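Local coordinates for protein Ent-copalyl diphosphate synthase (Streptomyces platensis, PDB 5BP8) that is a terpene cyclase of largely helical architecture, with a region related to the squalene-hopene cyclase family, at residues D123-E128 / W495-I500. Numbering follows the deposited sequence.
Sequences DTIGVE and WHDKDI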
loop_
_atom_site.group_PDB
_atom_site.type_symbol
_atom_site.label_atom_id
_atom_site.label_comp_id
_atom_site.label_asym_id
_atom_site.label_seq_id
_atom_site.Cartn_x
_atom_site.Cartn_y
_atom_site.Cartn_z
ATOM N N ASP A 123 -0.031 9.653 8.130
ATOM C CA ASP A 123 -1.238 9.745 7.342
ATOM C C ASP A 123 -1.453 8.482 6.532
ATOM O O ASP A 123 -1.350 8.469 5.297
ATOM C CB ASP A 123 -1.189 11.000 6.470
ATOM C CG ASP A 123 -1.238 12.274 7.291
ATOM O OD1 ASP A 123 -2.067 12.383 8.226
ATOM O OD2 ASP A 123 -0.449 13.186 6.988
ATOM N N THR A 124 -1.777 7.393 7.243
ATOM C CA THR A 124 -2.137 6.169 6.593
ATOM C C THR A 124 -3.587 6.319 6.152
ATOM O O THR A 124 -4.313 7.243 6.566
ATOM C CB THR A 124 -1.957 4.945 7.521
ATOM O OG1 THR A 124 -2.582 5.201 8.769
ATOM C CG2 THR A 124 -0.501 4.623 7.747
ATOM N N ILE A 125 -4.029 5.419 5.296
ATOM C CA ILE A 125 -5.319 5.597 4.661
ATOM C C ILE A 125 -6.466 5.305 5.639
ATOM O O ILE A 125 -6.510 4.240 6.263
ATOM C CB ILE A 125 -5.452 4.738 3.405
ATOM C CG1 ILE A 125 -4.325 5.083 2.419
ATOM C CG2 ILE A 125 -6.814 5.003 2.755
ATOM C CD1 ILE A 125 -4.441 4.391 1.062
ATOM N N GLY A 126 -7.385 6.257 5.764
ATOM C CA GLY A 126 -8.554 6.081 6.651
ATOM C C GLY A 126 -8.272 6.155 8.160
ATOM O O GLY A 126 -9.123 5.793 8.976
ATOM N N VAL A 127 -7.102 6.651 8.535
ATOM C CA VAL A 127 -6.703 6.691 9.945
ATOM C C VAL A 127 -7.708 7.457 10.852
ATOM O O VAL A 127 -7.937 7.064 12.001
ATOM C CB VAL A 127 -5.277 7.226 10.104
ATOM C CG1 VAL A 127 -5.145 8.694 9.671
ATOM C CG2 VAL A 127 -4.812 7.042 11.527
ATOM N N GLU A 128 -8.330 8.499 10.302
ATOM C CA GLU A 128 -9.353 9.278 11.011
ATOM C C GLU A 128 -10.619 8.476 11.311
ATOM O O GLU A 128 -11.455 8.932 12.096
ATOM C CB GLU A 128 -9.760 10.498 10.185
ATOM C CG GLU A 128 -8.616 11.434 9.887
ATOM C CD GLU A 128 -8.949 12.380 8.735
ATOM O OE1 GLU A 128 -9.172 11.905 7.590
ATOM O OE2 GLU A 128 -9.003 13.592 8.989
ATOM N N TRP A 495 4.092 0.632 1.642
ATOM C CA TRP A 495 2.987 1.299 0.965
ATOM C C TRP A 495 1.858 1.585 1.912
ATOM O O TRP A 495 1.435 0.690 2.658
ATOM C CB TRP A 495 2.487 0.454 -0.199
ATOM C CG TRP A 495 3.508 0.274 -1.270
ATOM C CD1 TRP A 495 4.646 -0.455 -1.204
ATOM C CD2 TRP A 495 3.467 0.835 -2.588
ATOM N NE1 TRP A 495 5.323 -0.378 -2.377
ATOM C CE2 TRP A 495 4.619 0.399 -3.255
ATOM C CE3 TRP A 495 2.565 1.664 -3.256
ATOM C CZ2 TRP A 495 4.926 0.789 -4.569
ATOM C CZ3 TRP A 495 2.869 2.062 -4.577
ATOM C CH2 TRP A 495 4.033 1.605 -5.210
ATOM N N HIS A 496 1.341 2.808 1.895
ATOM C CA HIS A 496 0.264 3.169 2.829
ATOM C C HIS A 496 -1.060 2.473 2.538
ATOM O O HIS A 496 -1.591 2.552 1.419
ATOM C CB HIS A 496 0.015 4.674 2.856
ATOM C CG HIS A 496 1.085 5.450 3.554
ATOM N ND1 HIS A 496 1.094 6.825 3.588
ATOM C CD2 HIS A 496 2.195 5.053 4.216
ATOM C CE1 HIS A 496 2.166 7.244 4.249
ATOM N NE2 HIS A 496 2.838 6.187 4.659
ATOM N N ASP A 497 -1.607 1.785 3.544
ATOM C CA ASP A 497 -3.034 1.452 3.507
ATOM C C ASP A 497 -3.590 1.568 4.931
ATOM O O ASP A 497 -3.568 2.652 5.509
ATOM C CB ASP A 497 -3.311 0.112 2.796
ATOM C CG ASP A 497 -4.794 -0.169 2.671
ATOM O OD1 ASP A 497 -5.560 0.800 2.470
ATOM O OD2 ASP A 497 -5.233 -1.309 2.894
ATOM N N LYS A 498 -4.091 0.495 5.523
ATOM C CA LYS A 498 -4.533 0.570 6.890
ATOM C C LYS A 498 -3.314 0.730 7.786
ATOM O O LYS A 498 -3.251 1.652 8.602
ATOM C CB LYS A 498 -5.309 -0.729 7.274
ATOM C CG LYS A 498 -6.629 -0.919 6.535
ATOM C CD LYS A 498 -7.711 0.013 7.037
ATOM C CE LYS A 498 -8.933 -0.014 6.128
ATOM N NZ LYS A 498 -9.578 -1.348 6.149
ATOM N N ASP A 499 -2.382 -0.208 7.667
ATOM C CA ASP A 499 -1.027 -0.043 8.196
ATOM C C ASP A 499 -0.175 0.210 6.945
ATOM O O ASP A 499 -0.524 1.109 6.161
ATOM C CB ASP A 499 -0.512 -1.134 9.198
ATOM C CG ASP A 499 -0.732 -2.633 8.771
ATOM O OD1 ASP A 499 -0.961 -2.956 7.583
ATOM O OD2 ASP A 499 -0.632 -3.524 9.700
ATOM N N ILE A 500 0.921 -0.505 6.767
ATOM C CA ILE A 500 1.755 -0.393 5.551
ATOM C C ILE A 500 1.985 -1.804 5.000
ATOM O O ILE A 500 2.179 -2.768 5.767
ATOM C CB ILE A 500 3.090 0.349 5.762
ATOM C CG1 ILE A 500 3.832 -0.062 7.052
ATOM C CG2 ILE A 500 2.831 1.846 5.789
ATOM C CD1 ILE A 500 5.080 0.764 7.341
HETATM O O HOH W 1 0.037 9.878 3.374
HETATM O O HOH W 2 -4.887 3.883 8.676
HETATM O O HOH W 3 -7.147 2.082 4.621
#
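The imidazole of His496 meets Thr124 over one of its faces, where the methyl CG2 stands 4.5 Å from CD2, while Asp123 O comes in obliquely. At the ring edge, in plane with it, water 1 lies 3.2 Å from ND1 and donates a hydrogen to Asp123 O, which ties the imidazole to the other backbone through solvent. NE2 is hydrogen-bonded to Tyr70, and partners at both nitrogens would be expected to restrict rotation of the ring.

Beyond the ring the contact passes to main chain. Ile125 N donates to Asp497 O at 2.8 Å; the bond is short but bent (135° at the hydrogen), with the donor tilted 23° from the carbonyl plane. The same carbonyl oxygen packs against Thr124 CB at 3.4 Å. With CG1 beside its own backbone N (chi1 -58°), Ile125 extends CD1 to 3.4 Å from His496 O, and its side chain crosses that of Asp497 at a slant.

Two more waters complete the join. Water 2 accepts from Thr124 OG1 at 2.7 Å and donates to both Ile125 O and Lys498 O; water 3 donates to Ile125 O and to Asp497 OD1. Ile125 O, 3.4 Å from Asp497 O, cannot bond to that second acceptor, and two water hydrogens serve it instead. On the far branch of Asp497, OD2 is held by His191 and Ser255.

The contact thus joins the type II turn Thr124-Val127, which leads into helix 127-144, to the bend linking the short antiparallel strands 495-496 and 500-501. Its chemistry is chiefly that of a hydrated backbone interface: beside a direct backbone bond, three bridging waters serve polar atoms of the buried Thr124, His496, Asp497 and Lys498 as well as the carbonyls of Asp123 and Ile125. Acceptors that face each other cannot pair directly, so water protons link the two segments.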